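Local coordinates for phospho-furanose lactonase (Mycoplasma synoviae, PDB 3OVG), which hydrolyses phosphorylated furanose lactones such as D-xylono-1,4-lactone 5-phosphate and L-arabino-1,4-lactone 5-phosphate, using two zinc ions per subunit, at residues A[5-13]-A[326-334]; A[23-31]-A[270-281]. One frame throughout, in Å; residues are numbered along the deposited sequence.

Contact 1. Residues A[5-13]-A[326-334]; sequences NKFARTVLG and RVLAFDEKR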
loop_
_atom_site.group_PDB
_atom_site.type_symbol
_atom_site.label_atom_id
_atom_site.label_comp_id
_atom_site.label_asym_id
_atom_site.label_seq_id
_atom_site.Cartn_x
_atom_site.Cartn_y
_atom_site.Cartn_z
ATOM N N ASN A 5 5.596 -51.511 21.473
ATOM C CA ASN A 5 5.453 -51.713 20.024
ATOM C C ASN A 5 4.730 -50.507 19.358
ATOM O O ASN A 5 3.640 -50.631 18.814
ATOM C CB ASN A 5 4.686 -53.016 19.767
ATOM C CG ASN A 5 5.391 -53.956 18.765
ATOM O OD1 ASN A 5 6.619 -54.130 18.788
ATOM N ND2 ASN A 5 4.595 -54.589 17.896
ATOM N N LYS A 6 5.357 -49.344 19.422
ATOM C CA LYS A 6 4.732 -48.098 19.042
ATOM C C LYS A 6 5.154 -47.710 17.636
ATOM O O LYS A 6 6.281 -47.994 17.244
ATOM C CB LYS A 6 5.139 -47.012 20.043
ATOM C CG LYS A 6 4.557 -47.237 21.439
ATOM C CD LYS A 6 3.104 -47.680 21.311
ATOM C CE LYS A 6 2.340 -47.745 22.642
ATOM N NZ LYS A 6 0.825 -47.756 22.383
ATOM N N PHE A 7 4.250 -47.090 16.876
ATOM C CA PHE A 7 4.598 -46.659 15.534
ATOM C C PHE A 7 4.386 -45.166 15.299
ATOM O O PHE A 7 3.654 -44.505 16.044
ATOM C CB PHE A 7 3.820 -47.469 14.499
ATOM C CG PHE A 7 2.354 -47.154 14.461
ATOM C CD1 PHE A 7 1.871 -46.147 13.641
ATOM C CD2 PHE A 7 1.461 -47.862 15.264
ATOM C CE1 PHE A 7 0.485 -45.871 13.588
ATOM C CE2 PHE A 7 0.104 -47.594 15.233
ATOM C CZ PHE A 7 -0.387 -46.597 14.403
ATOM N N ALA A 8 5.047 -44.651 14.268
ATOM C CA ALA A 8 4.736 -43.340 13.704
ATOM C C ALA A 8 4.190 -43.598 12.306
ATOM O O ALA A 8 4.513 -44.600 11.670
ATOM C CB ALA A 8 5.974 -42.471 13.642
ATOM N N ARG A 9 3.381 -42.685 11.810
ATOM C CA ARG A 9 2.739 -42.924 10.521
ATOM C C ARG A 9 3.365 -42.023 9.452
ATOM O O ARG A 9 3.082 -40.829 9.427
ATOM C CB ARG A 9 1.231 -42.656 10.639
ATOM C CG ARG A 9 0.482 -42.720 9.314
ATOM C CD ARG A 9 -0.961 -43.140 9.545
ATOM N NE ARG A 9 -1.047 -44.459 10.169
ATOM C CZ ARG A 9 -2.121 -44.927 10.815
ATOM N NH1 ARG A 9 -3.221 -44.192 10.950
ATOM N NH2 ARG A 9 -2.086 -46.130 11.358
ATOM N N THR A 10 4.232 -42.575 8.595
ATOM C CA THR A 10 4.862 -41.793 7.540
ATOM C C THR A 10 4.075 -41.940 6.264
ATOM O O THR A 10 3.156 -42.776 6.178
ATOM C CB THR A 10 6.347 -42.196 7.237
ATOM O OG1 THR A 10 6.389 -43.404 6.467
ATOM C CG2 THR A 10 7.135 -42.366 8.499
ATOM N N VAL A 11 4.425 -41.117 5.278
ATOM C CA VAL A 11 3.744 -41.141 3.987
ATOM C C VAL A 11 3.983 -42.466 3.297
ATOM O O VAL A 11 3.177 -42.912 2.522
ATOM C CB VAL A 11 4.151 -39.934 3.081
ATOM C CG1 VAL A 11 3.765 -38.624 3.792
ATOM C CG2 VAL A 11 5.666 -39.982 2.735
ATOM N N LEU A 12 5.064 -43.141 3.640
ATOM C CA LEU A 12 5.315 -44.430 3.008
ATOM C C LEU A 12 4.866 -45.582 3.886
ATOM O O LEU A 12 5.120 -46.727 3.550
ATOM C CB LEU A 12 6.791 -44.591 2.676
ATOM C CG LEU A 12 7.302 -44.147 1.297
ATOM C CD1 LEU A 12 6.322 -43.299 0.491
ATOM C CD2 LEU A 12 8.657 -43.471 1.440
ATOM N N GLY A 13 4.198 -45.293 5.007
ATOM C CA GLY A 13 3.770 -46.368 5.899
ATOM C C GLY A 13 4.186 -46.230 7.364
ATOM O O GLY A 13 5.038 -45.396 7.722
ATOM N N ARG A 326 8.725 -40.248 21.461
ATOM C CA ARG A 326 7.581 -40.165 22.366
ATOM C C ARG A 326 6.384 -39.441 21.753
ATOM O O ARG A 326 5.301 -39.997 21.662
ATOM C CB ARG A 326 7.975 -39.472 23.672
ATOM C CG ARG A 326 6.800 -39.244 24.589
ATOM C CD ARG A 326 7.229 -38.700 25.960
ATOM N NE ARG A 326 7.810 -37.351 25.916
ATOM C CZ ARG A 326 7.116 -36.249 25.639
ATOM N NH1 ARG A 326 5.821 -36.331 25.349
ATOM N NH2 ARG A 326 7.714 -35.058 25.630
ATOM N N VAL A 327 6.576 -38.203 21.321
ATOM C CA VAL A 327 5.439 -37.355 20.969
ATOM C C VAL A 327 4.802 -37.693 19.612
ATOM O O VAL A 327 3.643 -37.355 19.393
ATOM C CB VAL A 327 5.791 -35.863 21.033
ATOM C CG1 VAL A 327 6.269 -35.504 22.421
ATOM C CG2 VAL A 327 6.867 -35.497 19.981
ATOM N N LEU A 328 5.538 -38.381 18.734
ATOM C CA LEU A 328 5.034 -38.722 17.402
ATOM C C LEU A 328 4.444 -40.134 17.320
ATOM O O LEU A 328 3.888 -40.515 16.287
ATOM C CB LEU A 328 6.139 -38.566 16.342
ATOM C CG LEU A 328 6.676 -37.141 16.119
ATOM C CD1 LEU A 328 7.824 -37.225 15.097
ATOM C CD2 LEU A 328 5.579 -36.247 15.561
ATOM N N ALA A 329 4.571 -40.912 18.399
ATOM C CA ALA A 329 4.050 -42.284 18.415
ATOM C C ALA A 329 2.526 -42.258 18.477
ATOM O O ALA A 329 1.979 -41.463 19.225
ATOM C CB ALA A 329 4.620 -43.039 19.635
ATOM N N PHE A 330 1.822 -43.093 17.720
ATOM C CA PHE A 330 0.370 -43.141 17.898
ATOM C C PHE A 330 -0.015 -43.675 19.279
ATOM O O PHE A 330 0.629 -44.592 19.806
ATOM C CB PHE A 330 -0.292 -43.994 16.811
ATOM C CG PHE A 330 -0.656 -43.205 15.559
ATOM C CD1 PHE A 330 0.272 -42.367 14.959
ATOM C CD2 PHE A 330 -1.917 -43.304 15.003
ATOM C CE1 PHE A 330 -0.042 -41.643 13.813
ATOM C CE2 PHE A 330 -2.248 -42.593 13.835
ATOM C CZ PHE A 330 -1.324 -41.766 13.245
ATOM N N ASP A 331 -1.072 -43.115 19.862
ATOM C CA ASP A 331 -1.673 -43.708 21.060
ATOM C C ASP A 331 -2.587 -44.797 20.576
ATOM O O ASP A 331 -2.888 -44.850 19.375
ATOM C CB ASP A 331 -2.546 -42.695 21.800
ATOM C CG ASP A 331 -1.790 -41.938 22.840
ATOM O OD1 ASP A 331 -0.573 -42.205 22.994
ATOM O OD2 ASP A 331 -2.416 -41.093 23.500
ATOM N N GLU A 332 -3.038 -45.651 21.500
ATOM C CA GLU A 332 -4.156 -46.524 21.205
ATOM C C GLU A 332 -5.380 -45.629 20.992
ATOM O O GLU A 332 -5.512 -44.582 21.639
ATOM C CB GLU A 332 -4.443 -47.525 22.341
ATOM C CG GLU A 332 -3.358 -48.622 22.561
ATOM C CD GLU A 332 -2.802 -49.222 21.253
ATOM O OE1 GLU A 332 -3.540 -49.966 20.532
ATOM O OE2 GLU A 332 -1.607 -48.949 20.956
ATOM N N LYS A 333 -6.264 -46.084 20.103
ATOM C CA LYS A 333 -7.537 -45.439 19.805
ATOM C C LYS A 333 -8.476 -45.409 21.006
ATOM O O LYS A 333 -8.497 -46.334 21.818
ATOM C CB LYS A 333 -8.254 -46.193 18.705
ATOM C CG LYS A 333 -7.508 -46.282 17.426
ATOM C CD LYS A 333 -8.522 -46.747 16.367
ATOM C CE LYS A 333 -7.881 -47.179 15.078
ATOM N NZ LYS A 333 -8.974 -47.239 14.018
ATOM N N ARG A 334 -9.234 -44.323 21.122
ATOM C CA ARG A 334 -10.228 -44.169 22.165
ATOM C C ARG A 334 -11.499 -43.694 21.514
ATOM O O ARG A 334 -11.480 -43.224 20.381
ATOM C CB ARG A 334 -9.783 -43.126 23.191
ATOM C CG ARG A 334 -8.570 -43.584 23.982
ATOM C CD ARG A 334 -8.263 -42.613 25.118
ATOM N NE ARG A 334 -7.445 -41.486 24.698
ATOM C CZ ARG A 334 -7.705 -40.209 24.979
ATOM N NH1 ARG A 334 -8.783 -39.864 25.676
ATOM N NH2 ARG A 334 -6.877 -39.257 24.549
HETATM O O HOH W 1 1.939 -46.711 18.221
HETATM O O HOH W 2 3.017 -40.173 13.529
#

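Contact 2. Residues A[23-31]-A[270-281]; sequences TDCHDHFIK and TLSLDAGRILYQ. With ZN (zinc ion), chain G; PO4 (phosphate ion), chain I.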
loop_
_atom_site.group_PDB
_atom_site.type_symbol
_atom_site.label_atom_id
_atom_site.label_comp_id
_atom_site.label_asym_id
_atom_site.label_seq_id
_atom_site.Cartn_x
_atom_site.Cartn_y
_atom_site.Cartn_z
ATOM N N THR A 23 14.899 -36.192 14.354
ATOM C CA THR A 23 13.691 -35.690 13.721
ATOM C C THR A 23 13.558 -34.181 13.835
ATOM O O THR A 23 13.626 -33.596 14.919
ATOM C CB THR A 23 12.408 -36.336 14.331
ATOM O OG1 THR A 23 12.518 -37.766 14.280
ATOM C CG2 THR A 23 11.146 -35.875 13.580
ATOM N N ASP A 24 13.336 -33.582 12.679
ATOM C CA ASP A 24 13.033 -32.182 12.542
ATOM C C ASP A 24 11.513 -32.141 12.634
ATOM O O ASP A 24 10.838 -32.635 11.726
ATOM C CB ASP A 24 13.521 -31.778 11.159
ATOM C CG ASP A 24 13.041 -30.422 10.716
ATOM O OD1 ASP A 24 12.268 -29.737 11.435
ATOM O OD2 ASP A 24 13.484 -30.045 9.611
ATOM N N CYS A 25 10.981 -31.548 13.704
ATOM C CA CYS A 25 9.563 -31.711 14.043
ATOM C C CYS A 25 8.602 -30.723 13.388
ATOM O O CYS A 25 7.392 -30.825 13.593
ATOM C CB CYS A 25 9.359 -31.716 15.565
ATOM S SG CYS A 25 9.965 -33.268 16.315
ATOM N N HIS A 26 9.121 -29.801 12.582
ATOM C CA HIS A 26 8.274 -28.829 11.909
ATOM C C HIS A 26 9.044 -28.156 10.785
ATOM O O HIS A 26 9.922 -27.349 11.026
ATOM C CB HIS A 26 7.737 -27.809 12.923
ATOM C CG HIS A 26 6.826 -26.775 12.341
ATOM N ND1 HIS A 26 5.791 -26.205 13.060
ATOM C CD2 HIS A 26 6.799 -26.199 11.113
ATOM C CE1 HIS A 26 5.184 -25.307 12.304
ATOM N NE2 HIS A 26 5.776 -25.283 11.120
ATOM N N ASP A 27 8.713 -28.515 9.546
ATOM C CA ASP A 27 9.446 -27.980 8.419
ATOM C C ASP A 27 8.652 -28.097 7.132
ATOM O O ASP A 27 7.481 -28.517 7.159
ATOM C CB ASP A 27 10.808 -28.673 8.308
ATOM C CG ASP A 27 11.921 -27.685 8.031
ATOM O OD1 ASP A 27 11.694 -26.786 7.193
ATOM O OD2 ASP A 27 13.001 -27.785 8.654
ATOM N N HIS A 28 9.274 -27.747 6.009
ATOM C CA HIS A 28 8.532 -27.645 4.773
ATOM C C HIS A 28 9.440 -27.957 3.629
ATOM O O HIS A 28 10.634 -27.813 3.753
ATOM C CB HIS A 28 7.976 -26.228 4.577
ATOM C CG HIS A 28 7.090 -25.793 5.686
ATOM N ND1 HIS A 28 5.749 -26.091 5.715
ATOM C CD2 HIS A 28 7.361 -25.149 6.845
ATOM C CE1 HIS A 28 5.223 -25.636 6.835
ATOM N NE2 HIS A 28 6.186 -25.069 7.542
ATOM N N PHE A 29 8.854 -28.345 2.502
ATOM C CA PHE A 29 9.604 -28.429 1.264
ATOM C C PHE A 29 8.785 -27.849 0.129
ATOM O O PHE A 29 9.247 -26.961 -0.595
ATOM C CB PHE A 29 9.989 -29.877 0.965
ATOM C CG PHE A 29 11.104 -30.388 1.828
ATOM C CD1 PHE A 29 12.370 -29.820 1.756
ATOM C CD2 PHE A 29 10.896 -31.442 2.692
ATOM C CE1 PHE A 29 13.435 -30.303 2.574
ATOM C CE2 PHE A 29 11.940 -31.926 3.500
ATOM C CZ PHE A 29 13.215 -31.363 3.426
ATOM N N ILE A 30 7.571 -28.376 -0.026
ATOM C CA ILE A 30 6.645 -27.895 -1.032
ATOM C C ILE A 30 5.510 -27.094 -0.388
ATOM O O ILE A 30 4.832 -27.582 0.523
ATOM C CB ILE A 30 6.044 -29.078 -1.810
ATOM C CG1 ILE A 30 7.180 -29.953 -2.389
ATOM C CG2 ILE A 30 5.069 -28.563 -2.897
ATOM C CD1 ILE A 30 7.979 -29.282 -3.493
ATOM N N LYS A 31 5.330 -25.864 -0.857
ATOM C CA LYS A 31 4.178 -25.053 -0.532
ATOM C C LYS A 31 3.581 -24.660 -1.866
ATOM O O LYS A 31 4.132 -23.834 -2.618
ATOM C CB LYS A 31 4.568 -23.808 0.276
ATOM C CG LYS A 31 4.924 -24.100 1.750
ATOM C CD LYS A 31 5.270 -22.782 2.524
ATOM C CE LYS A 31 5.399 -23.040 4.046
ATOM N NZ LYS A 31 5.424 -21.745 4.840
ATOM N N THR A 270 11.300 -30.129 21.544
ATOM C CA THR A 270 11.804 -30.633 20.282
ATOM C C THR A 270 12.345 -29.455 19.480
ATOM O O THR A 270 12.197 -28.288 19.888
ATOM C CB THR A 270 10.714 -31.393 19.483
ATOM O OG1 THR A 270 9.589 -30.542 19.334
ATOM C CG2 THR A 270 10.295 -32.662 20.232
ATOM N N LEU A 271 12.987 -29.752 18.357
ATOM C CA LEU A 271 13.611 -28.724 17.519
ATOM C C LEU A 271 13.098 -28.853 16.077
ATOM O O LEU A 271 12.534 -29.875 15.703
ATOM C CB LEU A 271 15.129 -28.853 17.543
ATOM C CG LEU A 271 15.901 -28.180 18.692
ATOM C CD1 LEU A 271 17.395 -28.346 18.455
ATOM C CD2 LEU A 271 15.527 -26.696 18.736
ATOM N N SER A 272 13.317 -27.808 15.293
ATOM C CA SER A 272 12.781 -27.677 13.943
ATOM C C SER A 272 13.461 -26.470 13.309
ATOM O O SER A 272 14.040 -25.646 14.017
ATOM C CB SER A 272 11.278 -27.445 13.980
ATOM O OG SER A 272 10.964 -26.197 14.583
ATOM N N LEU A 273 13.423 -26.378 11.986
ATOM C CA LEU A 273 13.892 -25.181 11.297
ATOM C C LEU A 273 12.678 -24.327 10.819
ATOM O O LEU A 273 12.775 -23.097 10.660
ATOM C CB LEU A 273 14.830 -25.549 10.136
ATOM C CG LEU A 273 16.297 -25.741 10.538
ATOM C CD1 LEU A 273 16.597 -24.813 11.710
ATOM C CD2 LEU A 273 16.621 -27.152 10.917
ATOM N N ASP A 274 11.524 -24.972 10.639
ATOM C CA ASP A 274 10.397 -24.285 10.053
ATOM C C ASP A 274 10.863 -23.452 8.840
ATOM O O ASP A 274 10.633 -22.237 8.780
ATOM C CB ASP A 274 9.704 -23.378 11.092
ATOM C CG ASP A 274 8.439 -22.732 10.524
ATOM O OD1 ASP A 274 7.857 -23.348 9.632
ATOM O OD2 ASP A 274 8.045 -21.627 10.935
ATOM N N ALA A 275 11.522 -24.106 7.879
ATOM C CA ALA A 275 12.069 -23.413 6.713
ATOM C C ALA A 275 10.961 -23.237 5.667
ATOM O O ALA A 275 10.939 -23.911 4.625
ATOM C CB ALA A 275 13.262 -24.202 6.148
ATOM N N GLY A 276 10.037 -22.325 5.956
ATOM C CA GLY A 276 8.819 -22.209 5.170
ATOM C C GLY A 276 8.772 -21.019 4.231
ATOM O O GLY A 276 7.696 -20.646 3.762
ATOM N N ARG A 277 9.942 -20.436 3.960
ATOM C CA ARG A 277 10.105 -19.446 2.912
ATOM C C ARG A 277 11.252 -19.922 2.031
ATOM O O ARG A 277 12.155 -20.624 2.495
ATOM C CB ARG A 277 10.453 -18.069 3.495
ATOM C CG ARG A 277 9.286 -17.349 4.154
ATOM C CD ARG A 277 9.703 -15.991 4.698
ATOM N NE ARG A 277 10.055 -15.083 3.605
ATOM C CZ ARG A 277 9.703 -13.792 3.554
ATOM N NH1 ARG A 277 8.964 -13.256 4.532
ATOM N NH2 ARG A 277 10.079 -13.040 2.513
ATOM N N ILE A 278 11.245 -19.508 0.772
ATOM C CA ILE A 278 12.215 -20.007 -0.192
ATOM C C ILE A 278 13.692 -19.735 0.174
ATOM O O ILE A 278 14.572 -20.534 -0.182
ATOM C CB ILE A 278 11.874 -19.472 -1.584
ATOM C CG1 ILE A 278 12.400 -20.390 -2.710
ATOM C CG2 ILE A 278 12.276 -18.023 -1.716
ATOM C CD1 ILE A 278 11.613 -20.177 -4.058
ATOM N N LEU A 279 13.971 -18.644 0.888
ATOM C CA LEU A 279 15.370 -18.328 1.297
ATOM C C LEU A 279 15.816 -18.965 2.623
ATOM O O LEU A 279 16.882 -18.648 3.155
ATOM C CB LEU A 279 15.621 -16.816 1.348
ATOM C CG LEU A 279 15.422 -16.092 0.005
ATOM C CD1 LEU A 279 15.765 -14.607 0.120
ATOM C CD2 LEU A 279 16.282 -16.741 -1.085
ATOM N N TYR A 280 14.998 -19.854 3.160
ATOM C CA TYR A 280 15.319 -20.527 4.408
ATOM C C TYR A 280 15.897 -21.920 4.168
ATOM O O TYR A 280 16.108 -22.675 5.110
ATOM C CB TYR A 280 14.071 -20.607 5.322
ATOM C CG TYR A 280 13.581 -19.261 5.852
ATOM C CD1 TYR A 280 14.307 -18.084 5.625
ATOM C CD2 TYR A 280 12.427 -19.181 6.642
ATOM C CE1 TYR A 280 13.865 -16.852 6.138
ATOM C CE2 TYR A 280 11.999 -17.985 7.156
ATOM C CZ TYR A 280 12.712 -16.823 6.904
ATOM O OH TYR A 280 12.256 -15.635 7.419
ATOM N N GLN A 281 16.156 -22.265 2.903
ATOM C CA GLN A 281 16.876 -23.497 2.598
ATOM C C GLN A 281 18.031 -23.178 1.668
ATOM O O GLN A 281 17.926 -22.258 0.869
ATOM C CB GLN A 281 15.949 -24.550 1.987
ATOM C CG GLN A 281 14.918 -25.024 2.979
ATOM C CD GLN A 281 14.074 -26.149 2.448
ATOM O OE1 GLN A 281 14.503 -26.899 1.562
ATOM N NE2 GLN A 281 12.862 -26.288 2.995
HETATM ZN ZN ZN G . 5.691 -23.714 9.320
HETATM P P PO4 I . 8.737 -15.698 8.610
HETATM O O1 PO4 I . 8.308 -16.971 7.858
HETATM O O2 PO4 I . 8.574 -14.436 7.728
HETATM O O3 PO4 I . 7.866 -15.570 9.865
HETATM O O4 PO4 I . 10.182 -15.883 9.066
HETATM O O HOH W 3 13.457 -32.501 17.577
HETATM O O HOH W 4 5.446 -21.979 7.529
HETATM O O HOH W 5 5.655 -21.631 10.416
#

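Contact 1. Residues A[5-13]-A[326-334]
Leu328, just past helix 313-327, meets the N-terminal strand through its carbonyl oxygen, which lies 3.9 Å from Ala8 CB. The same oxygen accepts a hydrogen from a water molecule that in turn accepts one from Arg9 N, so a water links Leu328 O to Arg9 N. The CA atoms of Ala329 and Ala8, 4.9 Å apart, are the nearest pair of CA atoms across the contact. The CA-H of Ala329 points at Phe7 O, and its methyl group packs against Lys6 CB.

Phe330 gives the largest share of the interface. Phe330 N donates to Phe7 O over 2.9 Å, while its carbonyl oxygen is tied by a second water to Phe7 N; Phe330 thus meets Phe7 O directly and Phe7 N through water. The segment 5-13 supplies the first strand of a two-stranded antiparallel hairpin, 7-10 with 13-16, which precedes the first strand of the TIM barrel, and the chain leaving helix 313-327 runs across it. Phe7 CG lies between its own backbone N and carbonyl carbon (chi1 70°), which turns the ring back over Phe330. The two rings form an offset stack with planes 28° apart, and Phe330 CB sits over the Phe7 face as a CH-pi contact, 3.9 Å from the ring centroid. Further out on the Phe330 ring, CE1 rests on Arg9 CB and CE2 lies over one face of the Arg9 guanidinium, 3.4 Å from NH1. The group is tilted to the ring by 49° rather than stacked flat; its NE forms a salt bridge with Asp14 on the second hairpin strand. Glu332 OE2 ends the contact at the surface, in a weakly hydrogen-bonded salt bridge of 3.1 Å with Lys6 NZ.

Contact 2. Residues A[23-31]-A[270-281]
Asp274 and the histidine pair His26 and His28 converge on one zinc ion; the two histidines form the HxH motif that ends the first barrel strand in the phosphotriesterase family. Carboxylated Lys155 completes the site and bridges to a second zinc, held by His188 and His216. With Asp274 CG anti to the backbone N (chi1 -175°), the carboxylate reaches back to the metal. Its CB passes 4.0 Å from both His26 O and His26 CD2. CG carries the group on beside the His26 ring, whose plane is turned 63° from the carboxylate. At the tip, OD1 binds zinc at 2.2 Å and lies near the plane of the His28 ring, at its edge; OD2 stays beyond bonding distance, 3.5 Å from the zinc.

Hydrogen bonds beside the metal tie the two segments together. Asp274 N donates to His26 O, and the following amide, Ala275 N, meets Asp27 OD1 from above the carboxylate plane at 2.8 Å. Asp27 OD1 also accepts from His28 N, so one oxygen grips both metal-binding segments. Lys31 lays CE over a face of His28, and NZ donates to Gly276 O over 2.7 Å and to a zinc-bound water; Glu36 provides its salt bridge. Second-shell partners Ser215 and Asp70 hold ND1 of His26 and His28 respectively. Beyond Gly276, substrate-binding Tyr280 donates from OH to O4 of a phosphate ion, probably from the crystallisation liquor, at 2.7 Å, and substrate-binding Arg277 adds a weak bond from NH1 to O2.

Deeper in the barrel, Cys25 N donates to Leu271 O, joining the ends of strands 22-25 and 269-271, while strands 63-68 and 236-239 flank them and helix 48-60 packs outside.

In the fold
The centres of contacts 1 and 2 lie about 21 Å apart; in the sequence, the segments of contact 1 come before and after both segments of contact 2. Contact 2 brings together the first and last strands of the TIM barrel, 22-25 and 269-271, and continues into the catalytic end, where zinc and substrate are bound. Contact 1 lies nearer the periphery, where the N-terminal hairpin meets the chain leaving helix 313-327. The two touch directly where Leu328 CD1 packs on Thr23 CG2 at 3.9 Å. Both contacts join early and late parts of the sequence, one within the barrel wall and the other beside it.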